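Local coordinates for SusD-like carbohydrate binding protein (PDB 3LEW) that probably binds carbohydrate at the outer membrane of Bacteroides vulgatus, as a SusD-family protein thought to take part in nutrient uptake, at residues R68-E72 with F73-Y77; P166-S169 with V170-Y174; R194-K197 with H198-D201; L390-T393 with I394-E397. One frame throughout, in Å; residues are numbered along the deposited sequence.

Overall arrangement
All four contacts are local and differ mainly in where they sit relative to a helix. Contact 1 closes the C-terminal end of helix 68-71, contact 2 starts helix 170-187, contact 3 is the loop leading into helix 202-215, and contact 4 lies wholly within helix 387-401. Contacts 1, 2 and 4 are partly buried, while contact 3 is a surface contact in which a salt bridge and two waters predominate. Contacts 1 and 3 lie on opposite sides of the chain's centre, their own centres about 34 Å apart. No two contacts touch or share a helix. Contacts 2 and 3 both carry an N-cap; contacts 1 and 4 each set an aliphatic carbon over an aromatic face, and contact 4 adds regular helical bonds.

Contact 1: residues R68-E72 with F73-Y77; sequences RTHNE and FSAIY
Ala75 places its CB squarely over the His70 imidazole, 3.4 Å from the ring centroid and only 2° off the ring normal. The methyl is therefore almost equally far from all five ring atoms, which identifies a CH-pi contact over the face rather than at an edge. On its other near approach the same carbon lies 3.3 Å from Thr69 OG1, so one small side chain touches both a hydroxyl and an aromatic surface. Behind this first shell is a backbone turn that brings Thr69 and His70 next to Ala75. Ser74 N donates to Thr69 O at 3.0 Å, and Phe73 N donates to His70 O at 3.0 Å. With Phe73 at positive phi (73°), these two bonds back into the last helical turn make a Schellman motif. From 73-77, Thr69 O also receives two weak bonds, from Ala75 N at 3.3 Å and Ser74 OG at 3.3 Å. A chi1 of 70° at Ser74 folds its hydroxyl back over the turn. His70 O also lies over one face of the Phe73 ring. Farther out, His70 NE2 is hydrogen-bonded to Thr82 OG1, which ties the imidazole to helix 81-103 and restrains its rotation beneath the methyl. The turn thus ends helix 68-71 between two helices: His70 packs on Ala51 and Ala54 of helix 46-54, Ile76 touches Thr82 and Asn83 at the start of helix 81-103, and the side chain of Asn71 binds backbone atoms of Ala54, Val59 and Leu61, reaching strand 59-61.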
loop_
_atom_site.group_PDB
_atom_site.type_symbol
_atom_site.label_atom_id
_atom_site.label_comp_id
_atom_site.label_asym_id
_atom_site.label_seq_id
_atom_site.Cartn_x
_atom_site.Cartn_y
_atom_site.Cartn_z
ATOM N N ARG A 68 0.817 13.702 -10.567
ATOM C CA ARG A 68 0.345 15.053 -10.158
ATOM C C ARG A 68 -1.195 15.083 -10.023
ATOM O O ARG A 68 -1.689 15.640 -9.069
ATOM C CB ARG A 68 0.807 16.160 -11.106
ATOM C CG ARG A 68 0.314 17.596 -10.645
ATOM C CD ARG A 68 0.402 18.659 -11.767
ATOM N NE ARG A 68 -0.384 18.235 -12.943
ATOM C CZ ARG A 68 -1.631 18.609 -13.229
ATOM N NH1 ARG A 68 -2.287 19.466 -12.446
ATOM N NH2 ARG A 68 -2.223 18.146 -14.326
ATOM N N THR A 69 -1.934 14.485 -10.963
ATOM C CA THR A 69 -3.382 14.523 -10.914
ATOM C C THR A 69 -3.928 13.726 -9.704
ATOM O O THR A 69 -4.991 14.021 -9.233
ATOM C CB THR A 69 -4.047 14.070 -12.203
ATOM O OG1 THR A 69 -3.677 12.708 -12.493
ATOM C CG2 THR A 69 -3.667 15.005 -13.423
ATOM N N HIS A 70 -3.201 12.725 -9.241
ATOM C CA HIS A 70 -3.547 11.965 -8.039
ATOM C C HIS A 70 -3.425 12.855 -6.825
ATOM O O HIS A 70 -4.315 12.834 -5.957
ATOM C CB HIS A 70 -2.682 10.665 -7.875
ATOM C CG HIS A 70 -2.639 9.815 -9.105
ATOM N ND1 HIS A 70 -2.089 10.272 -10.280
ATOM C CD2 HIS A 70 -3.057 8.546 -9.355
ATOM C CE1 HIS A 70 -2.190 9.328 -11.210
ATOM N NE2 HIS A 70 -2.761 8.262 -10.673
ATOM N N ASN A 71 -2.345 13.655 -6.750
ATOM C CA ASN A 71 -2.163 14.584 -5.646
ATOM C C ASN A 71 -3.319 15.592 -5.594
ATOM O O ASN A 71 -3.690 16.038 -4.515
ATOM C CB ASN A 71 -0.788 15.242 -5.755
ATOM C CG ASN A 71 -0.265 15.850 -4.451
ATOM O OD1 ASN A 71 0.310 16.952 -4.489
ATOM N ND2 ASN A 71 -0.356 15.117 -3.326
ATOM N N GLU A 72 -3.876 15.929 -6.750
ATOM C CA GLU A 72 -5.003 16.849 -6.909
ATOM C C GLU A 72 -6.374 16.224 -6.622
ATOM O O GLU A 72 -7.404 16.946 -6.562
ATOM C CB GLU A 72 -5.082 17.290 -8.370
ATOM C CG GLU A 72 -3.936 18.073 -8.881
ATOM C CD GLU A 72 -4.217 18.646 -10.241
ATOM O OE1 GLU A 72 -4.835 17.965 -11.083
ATOM O OE2 GLU A 72 -3.833 19.799 -10.471
ATOM N N PHE A 73 -6.401 14.898 -6.519
ATOM C CA PHE A 73 -7.632 14.088 -6.374
ATOM C C PHE A 73 -8.470 13.968 -7.642
ATOM O O PHE A 73 -9.650 13.573 -7.590
ATOM C CB PHE A 73 -8.496 14.532 -5.173
ATOM C CG PHE A 73 -7.834 14.308 -3.852
ATOM C CD1 PHE A 73 -7.912 13.096 -3.205
ATOM C CD2 PHE A 73 -7.143 15.324 -3.251
ATOM C CE1 PHE A 73 -7.267 12.890 -1.981
ATOM C CE2 PHE A 73 -6.522 15.142 -2.073
ATOM C CZ PHE A 73 -6.570 13.922 -1.419
ATOM N N SER A 74 -7.904 14.307 -8.795
ATOM C CA SER A 74 -8.690 14.154 -10.027
ATOM C C SER A 74 -8.512 12.802 -10.762
ATOM O O SER A 74 -9.411 12.423 -11.536
ATOM C CB SER A 74 -8.433 15.316 -10.970
ATOM O OG SER A 74 -7.154 15.228 -11.483
ATOM N N ALA A 75 -7.382 12.100 -10.527
ATOM C CA ALA A 75 -6.996 10.902 -11.296
ATOM C C ALA A 75 -7.925 9.693 -11.107
ATOM O O ALA A 75 -8.404 9.115 -12.078
ATOM C CB ALA A 75 -5.547 10.481 -10.964
ATOM N N ILE A 76 -8.184 9.316 -9.864
ATOM C CA ILE A 76 -8.937 8.097 -9.596
ATOM C C ILE A 76 -10.444 8.347 -9.809
ATOM O O ILE A 76 -11.101 7.591 -10.519
ATOM C CB ILE A 76 -8.593 7.555 -8.182
ATOM C CG1 ILE A 76 -7.104 7.128 -8.120
ATOM C CG2 ILE A 76 -9.514 6.359 -7.789
ATOM C CD1 ILE A 76 -6.788 5.842 -8.947
ATOM N N TYR A 77 -10.972 9.413 -9.231
ATOM C CA TYR A 77 -12.366 9.821 -9.435
ATOM C C TYR A 77 -12.619 10.001 -10.934
ATOM O O TYR A 77 -13.693 9.707 -11.435
ATOM C CB TYR A 77 -12.614 11.128 -8.702
ATOM C CG TYR A 77 -13.968 11.717 -8.990
ATOM C CD1 TYR A 77 -15.072 11.277 -8.314
ATOM C CD2 TYR A 77 -14.136 12.694 -9.959
ATOM C CE1 TYR A 77 -16.328 11.817 -8.558
ATOM C CE2 TYR A 77 -15.405 13.230 -10.209
ATOM C CZ TYR A 77 -16.487 12.768 -9.510
ATOM O OH TYR A 77 -17.777 13.278 -9.752
#

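Contact 2: residues P166-S169 with V170-Y174; sequences PASS and VSEVY
Ser169 and Glu172 form a capping box at the start of helix 170-187, with Ser169 in the N-cap position. Two reciprocal bonds define it. Glu172 N donates to Ser169 OG at 3.1 Å, and Ser169 N donates to Glu172 OE1 at 3.0 Å, nearly straight at 168°. The carboxylate oxygen receives this N-H on its anti side, with the donor 31° out of the carboxylate plane. The hydroxyl is in place because a chi1 of 66° turns Ser169 OG inward over the first helical turn. Glu172 has its CG beside its own backbone N and an extended chain beyond, which carries the carboxylate back along the incoming segment. Its CG passes 3.3 Å from Ser169 OG, and Glu172 OE1 comes 3.3 Å from Ser168 CB. An alanine in place of Ser169 would leave Glu172 N without its side-chain acceptor and would probably weaken the first turn of the helix. The regular helical pattern then begins with Val173 N donating to Ser169 O at 2.9 Å. Val173 CG2 closes over the same carbonyl and reaches Ser168 CB at 4.1 Å, adding an apolar touch beside the polar box. A carboxylate so close to the N-terminal end of a helix is likely to be stabilised in its charged form. The box stands where the short strand 168-169, paired antiparallel with 147-149, passes into the helix; Val173 packs on Ala133 of helix 111-135 and on Cys148 of the neighbouring strand, while Tyr174 lies against Leu130, Ala133 and Ser134 of that same helix.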
loop_
_atom_site.group_PDB
_atom_site.type_symbol
_atom_site.label_atom_id
_atom_site.label_comp_id
_atom_site.label_asym_id
_atom_site.label_seq_id
_atom_site.Cartn_x
_atom_site.Cartn_y
_atom_site.Cartn_z
ATOM N N PRO A 166 -23.814 -9.560 -10.038
ATOM C CA PRO A 166 -23.969 -8.341 -9.245
ATOM C C PRO A 166 -22.812 -8.133 -8.304
ATOM O O PRO A 166 -22.286 -9.103 -7.768
ATOM C CB PRO A 166 -25.254 -8.592 -8.454
ATOM C CG PRO A 166 -26.016 -9.601 -9.258
ATOM C CD PRO A 166 -24.932 -10.494 -9.807
ATOM N N ALA A 167 -22.405 -6.871 -8.108
ATOM C CA ALA A 167 -21.418 -6.554 -7.114
ATOM C C ALA A 167 -21.949 -6.975 -5.721
ATOM O O ALA A 167 -23.152 -6.868 -5.441
ATOM C CB ALA A 167 -21.125 -5.043 -7.125
ATOM N N SER A 168 -21.033 -7.442 -4.889
ATOM C CA SER A 168 -21.257 -7.711 -3.457
ATOM C C SER A 168 -20.972 -6.449 -2.664
ATOM O O SER A 168 -20.387 -5.529 -3.199
ATOM C CB SER A 168 -20.340 -8.827 -2.987
ATOM O OG SER A 168 -20.699 -10.024 -3.636
ATOM N N SER A 169 -21.340 -6.448 -1.385
ATOM C CA SER A 169 -21.160 -5.288 -0.511
ATOM C C SER A 169 -19.771 -5.291 0.073
ATOM O O SER A 169 -19.059 -6.318 0.056
ATOM C CB SER A 169 -22.105 -5.300 0.665
ATOM O OG SER A 169 -21.825 -6.395 1.537
ATOM N N VAL A 170 -19.401 -4.144 0.641
ATOM C CA VAL A 170 -18.083 -4.024 1.277
ATOM C C VAL A 170 -17.910 -5.043 2.404
ATOM O O VAL A 170 -16.826 -5.675 2.500
ATOM C CB VAL A 170 -17.792 -2.562 1.755
ATOM C CG1 VAL A 170 -18.882 -2.057 2.717
ATOM C CG2 VAL A 170 -16.374 -2.452 2.382
ATOM N N SER A 171 -18.954 -5.298 3.195
ATOM C CA SER A 171 -18.866 -6.318 4.255
ATOM C C SER A 171 -18.626 -7.709 3.642
ATOM O O SER A 171 -17.825 -8.503 4.154
ATOM C CB SER A 171 -20.135 -6.354 5.106
ATOM O OG SER A 171 -20.298 -5.173 5.870
ATOM N N GLU A 172 -19.323 -7.997 2.544
ATOM C CA GLU A 172 -19.185 -9.302 1.895
ATOM C C GLU A 172 -17.797 -9.510 1.272
ATOM O O GLU A 172 -17.240 -10.610 1.340
ATOM C CB GLU A 172 -20.269 -9.497 0.848
ATOM C CG GLU A 172 -21.637 -9.694 1.439
ATOM C CD GLU A 172 -22.785 -9.618 0.445
ATOM O OE1 GLU A 172 -22.627 -8.997 -0.637
ATOM O OE2 GLU A 172 -23.877 -10.126 0.818
ATOM N N VAL A 173 -17.224 -8.462 0.695
ATOM C CA VAL A 173 -15.908 -8.567 0.087
ATOM C C VAL A 173 -14.857 -8.711 1.173
ATOM O O VAL A 173 -13.921 -9.533 1.041
ATOM C CB VAL A 173 -15.604 -7.426 -0.883
ATOM C CG1 VAL A 173 -14.193 -7.539 -1.436
ATOM C CG2 VAL A 173 -16.614 -7.433 -2.034
ATOM N N TYR A 174 -14.976 -7.919 2.243
ATOM C CA TYR A 174 -14.098 -8.163 3.414
ATOM C C TYR A 174 -14.213 -9.618 3.931
ATOM O O TYR A 174 -13.193 -10.249 4.219
ATOM C CB TYR A 174 -14.325 -7.139 4.532
ATOM C CG TYR A 174 -13.501 -5.870 4.419
ATOM C CD1 TYR A 174 -12.105 -5.906 4.474
ATOM C CD2 TYR A 174 -14.125 -4.637 4.346
ATOM C CE1 TYR A 174 -11.344 -4.767 4.377
ATOM C CE2 TYR A 174 -13.368 -3.466 4.252
ATOM C CZ TYR A 174 -11.984 -3.545 4.303
ATOM O OH TYR A 174 -11.206 -2.416 4.227
#

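Contact 3: residues R194-K197 with H198-D201; sequences RDAK and HKID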
loop_
_atom_site.group_PDB
_atom_site.type_symbol
_atom_site.label_atom_id
_atom_site.label_comp_id
_atom_site.label_asym_id
_atom_site.label_seq_id
_atom_site.Cartn_x
_atom_site.Cartn_y
_atom_site.Cartn_z
ATOM N N ARG A 194 9.563 -21.241 2.234
ATOM C CA ARG A 194 9.567 -20.527 0.960
ATOM C C ARG A 194 11.015 -20.117 0.667
ATOM O O ARG A 194 11.821 -19.945 1.595
ATOM C CB ARG A 194 8.690 -19.267 1.006
ATOM C CG ARG A 194 9.080 -18.265 2.041
ATOM C CD ARG A 194 8.208 -17.014 1.911
ATOM N NE ARG A 194 8.438 -16.108 3.022
ATOM C CZ ARG A 194 8.290 -14.783 2.985
ATOM N NH1 ARG A 194 7.907 -14.165 1.877
ATOM N NH2 ARG A 194 8.570 -14.078 4.070
ATOM N N ASP A 195 11.333 -19.953 -0.603
ATOM C CA ASP A 195 12.691 -19.614 -1.021
ATOM C C ASP A 195 12.887 -18.208 -1.585
ATOM O O ASP A 195 13.989 -17.883 -2.039
ATOM C CB ASP A 195 13.213 -20.630 -2.048
ATOM C CG ASP A 195 12.315 -20.737 -3.281
ATOM O OD1 ASP A 195 11.616 -19.764 -3.653
ATOM O OD2 ASP A 195 12.267 -21.842 -3.843
ATOM N N ALA A 196 11.852 -17.373 -1.501
ATOM C CA ALA A 196 11.926 -16.024 -1.988
ATOM C C ALA A 196 10.874 -15.158 -1.328
ATOM O O ALA A 196 9.816 -15.665 -0.906
ATOM C CB ALA A 196 11.824 -15.989 -3.573
ATOM N N LYS A 197 11.172 -13.866 -1.202
ATOM C CA LYS A 197 10.337 -12.945 -0.426
ATOM C C LYS A 197 8.993 -12.619 -1.038
ATOM O O LYS A 197 8.136 -12.062 -0.343
ATOM C CB LYS A 197 11.061 -11.643 -0.093
ATOM C CG LYS A 197 12.117 -11.797 0.953
ATOM C CD LYS A 197 11.489 -11.957 2.358
ATOM C CE LYS A 197 12.576 -11.923 3.420
ATOM N NZ LYS A 197 13.128 -10.555 3.601
ATOM N N HIS A 198 8.779 -12.925 -2.324
ATOM C CA HIS A 198 7.438 -12.690 -2.929
ATOM C C HIS A 198 6.507 -13.882 -2.698
ATOM O O HIS A 198 5.282 -13.776 -2.919
ATOM C CB HIS A 198 7.546 -12.399 -4.447
ATOM C CG HIS A 198 8.137 -13.524 -5.252
ATOM N ND1 HIS A 198 9.488 -13.838 -5.218
ATOM C CD2 HIS A 198 7.562 -14.387 -6.119
ATOM C CE1 HIS A 198 9.707 -14.867 -6.025
ATOM N NE2 HIS A 198 8.552 -15.228 -6.572
ATOM N N LYS A 199 7.068 -15.030 -2.296
ATOM C CA LYS A 199 6.286 -16.253 -2.108
ATOM C C LYS A 199 5.529 -16.187 -0.782
ATOM O O LYS A 199 5.988 -15.593 0.185
ATOM C CB LYS A 199 7.198 -17.477 -2.094
ATOM C CG LYS A 199 7.850 -17.781 -3.423
ATOM C CD LYS A 199 6.763 -18.255 -4.427
ATOM C CE LYS A 199 7.183 -19.448 -5.266
ATOM N NZ LYS A 199 6.005 -20.323 -5.651
ATOM N N ILE A 200 4.323 -16.720 -0.769
ATOM C CA ILE A 200 3.472 -16.690 0.408
ATOM C C ILE A 200 3.699 -17.938 1.272
ATOM O O ILE A 200 3.471 -19.062 0.842
ATOM C CB ILE A 200 1.963 -16.616 -0.039
ATOM C CG1 ILE A 200 1.727 -15.379 -0.897
ATOM C CG2 ILE A 200 1.041 -16.707 1.170
ATOM C CD1 ILE A 200 0.291 -15.274 -1.402
ATOM N N ASP A 201 4.112 -17.749 2.516
ATOM C CA ASP A 201 4.241 -18.828 3.481
ATOM C C ASP A 201 3.303 -18.521 4.658
ATOM O O ASP A 201 2.439 -17.635 4.558
ATOM C CB ASP A 201 5.693 -19.060 3.927
ATOM C CG ASP A 201 6.265 -17.916 4.732
ATOM O OD1 ASP A 201 5.546 -16.885 4.901
ATOM O OD2 ASP A 201 7.470 -18.012 5.152
HETATM O O HOH W 1 8.947 -20.184 4.962
HETATM O O HOH W 2 8.916 -16.006 6.306
#
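The Arg194 guanidinium has Asp201 OD1 over one face and, at its edge and in plane, water 2, which accepts from Arg194 NH2. Its plane and the Asp201 carboxylate plane are 52° apart, so the salt bridge is not a flat bidentate one: Arg194 NE meets Asp201 OD2 at 3.0 Å in a weak hydrogen bond. Water 2 donates to that oxygen at 2.7 Å, and water 1 donates to Asp201 OD2 while accepting from Arg194 N. Arg194 NH1 donates to Lys199 O at 2.9 Å, in the carbonyl plane but 30° out of the guanidinium plane. A chi1 of 59° and a chain extended from CG to NE carry the guanidinium to both partners. Lys199 CG lies over one face of the His198 ring, offset toward its rim, and Ala196 CB approaches His198 CE1 obliquely. Lys199 N closes a type I turn onto Ala196 O at 3.1 Å. A leucine in place of Arg194 would probably leave Asp201 OD2 without its charged partner and Lys199 O without this bond. Arg194 NH2 also binds Ile255 O of strand 254-258, and Asp201 OD1 caps Val204 N, so the loop joins that strand to the start of helix 202-215.

Contact 4: residues L390-T393 with I394-E397; sequences LLET and IWLE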
loop_
_atom_site.group_PDB
_atom_site.type_symbol
_atom_site.label_atom_id
_atom_site.label_comp_id
_atom_site.label_asym_id
_atom_site.label_seq_id
_atom_site.Cartn_x
_atom_site.Cartn_y
_atom_site.Cartn_z
ATOM N N LEU A 390 -5.185 7.443 21.929
ATOM C CA LEU A 390 -4.237 6.346 21.634
ATOM C C LEU A 390 -4.368 5.936 20.193
ATOM O O LEU A 390 -3.361 5.830 19.489
ATOM C CB LEU A 390 -4.472 5.134 22.535
ATOM C CG LEU A 390 -3.494 3.973 22.282
ATOM C CD1 LEU A 390 -2.009 4.398 22.424
ATOM C CD2 LEU A 390 -3.885 2.811 23.235
ATOM N N LEU A 391 -5.598 5.743 19.711
ATOM C CA LEU A 391 -5.794 5.492 18.285
ATOM C C LEU A 391 -5.184 6.572 17.406
ATOM O O LEU A 391 -4.492 6.267 16.427
ATOM C CB LEU A 391 -7.275 5.297 17.958
ATOM C CG LEU A 391 -7.893 4.022 18.450
ATOM C CD1 LEU A 391 -9.436 4.096 18.310
ATOM C CD2 LEU A 391 -7.302 2.829 17.687
ATOM N N GLU A 392 -5.392 7.850 17.734
ATOM C CA GLU A 392 -4.819 8.897 16.889
ATOM C C GLU A 392 -3.284 8.879 16.914
ATOM O O GLU A 392 -2.656 9.171 15.905
ATOM C CB GLU A 392 -5.386 10.270 17.236
ATOM C CG GLU A 392 -6.836 10.367 16.819
ATOM C CD GLU A 392 -7.526 11.632 17.270
ATOM O OE1 GLU A 392 -6.833 12.664 17.478
ATOM O OE2 GLU A 392 -8.774 11.577 17.404
ATOM N N THR A 393 -2.711 8.519 18.037
ATOM C CA THR A 393 -1.247 8.421 18.190
ATOM C C THR A 393 -0.693 7.258 17.353
ATOM O O THR A 393 0.363 7.371 16.713
ATOM C CB THR A 393 -0.859 8.300 19.692
ATOM O OG1 THR A 393 -1.398 9.435 20.394
ATOM C CG2 THR A 393 0.644 8.291 19.865
ATOM N N ILE A 394 -1.441 6.166 17.329
ATOM C CA ILE A 394 -1.114 5.013 16.476
ATOM C C ILE A 394 -1.217 5.375 14.984
ATOM O O ILE A 394 -0.318 5.092 14.196
ATOM C CB ILE A 394 -1.948 3.770 16.849
ATOM C CG1 ILE A 394 -1.612 3.345 18.264
ATOM C CG2 ILE A 394 -1.685 2.608 15.819
ATOM C CD1 ILE A 394 -2.504 2.257 18.812
ATOM N N TRP A 395 -2.297 6.030 14.606
ATOM C CA TRP A 395 -2.482 6.485 13.221
ATOM C C TRP A 395 -1.349 7.440 12.781
ATOM O O TRP A 395 -0.923 7.401 11.608
ATOM C CB TRP A 395 -3.830 7.158 13.056
ATOM C CG TRP A 395 -5.016 6.232 13.286
ATOM C CD1 TRP A 395 -5.038 4.863 13.177
ATOM C CD2 TRP A 395 -6.343 6.630 13.592
ATOM N NE1 TRP A 395 -6.311 4.398 13.428
ATOM C CE2 TRP A 395 -7.119 5.458 13.712
ATOM C CE3 TRP A 395 -6.947 7.869 13.847
ATOM C CZ2 TRP A 395 -8.493 5.494 14.015
ATOM C CZ3 TRP A 395 -8.311 7.896 14.171
ATOM C CH2 TRP A 395 -9.060 6.717 14.237
ATOM N N LEU A 396 -0.892 8.308 13.684
ATOM C CA LEU A 396 0.211 9.213 13.372
ATOM C C LEU A 396 1.491 8.426 13.160
ATOM O O LEU A 396 2.233 8.684 12.212
ATOM C CB LEU A 396 0.421 10.286 14.441
ATOM C CG LEU A 396 -0.519 11.486 14.298
ATOM C CD1 LEU A 396 -0.632 12.223 15.622
ATOM C CD2 LEU A 396 -0.037 12.406 13.197
ATOM N N GLU A 397 1.744 7.462 14.026
ATOM C CA GLU A 397 2.953 6.620 13.864
ATOM C C GLU A 397 2.890 5.789 12.567
ATOM O O GLU A 397 3.925 5.558 11.941
ATOM C CB GLU A 397 3.202 5.767 15.126
ATOM C CG GLU A 397 4.595 5.189 15.225
ATOM C CD GLU A 397 5.697 6.233 15.253
ATOM O OE1 GLU A 397 5.599 7.248 15.978
ATOM O OE2 GLU A 397 6.642 6.042 14.471
#
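Leu391 and Trp395 meet one helical turn apart, and backbone, aromatic and apolar contacts all contribute. The backbone bonds are the regular i to i+4 set: Ile394 N to Leu390 O at 2.9 Å, Trp395 N to Leu391 O at 2.9 Å, Leu396 N to Glu392 O and Glu397 N to Thr393 O. The aromatic contacts centre on the indole. Leu391 O lies 3.2 Å above the Trp395 ring plane, offset toward the rim, while also accepting from Trp395 N. On that same face Leu391 CB makes a CH-pi contact with the six-membered ring, 4.3 Å from its centroid and 16° off the normal. With CG of Trp395 anti to the carbonyl carbon (chi1 -64°), the indole folds back toward the preceding turn. Glu392, in one of its two conformers, brings CG to 3.9 Å from Trp395 CE3, with carboxylate and ring planes 13° apart. The apolar contact is lighter: Leu390 CG approaches Ile394 CD1 at 4.0 Å. Polar ends find their partners elsewhere. Trp395 NE1 is hydrogen-bonded to Glu355 OE2, which fixes the rotation of the indole, Glu392 OE2 is bonded to Gln388 NE2, and Glu397 forms salt bridges to Lys373, Arg302 and Lys400, a charge cluster that would probably favour its ionised form. Leu391 also packs on helix 346-359, while Ile394 and Thr393 touch Leu369 of helix 365-376. This helix-on-helix packing by a regular alpha-helix is consistent with the TPR clan in which the SusD family is placed.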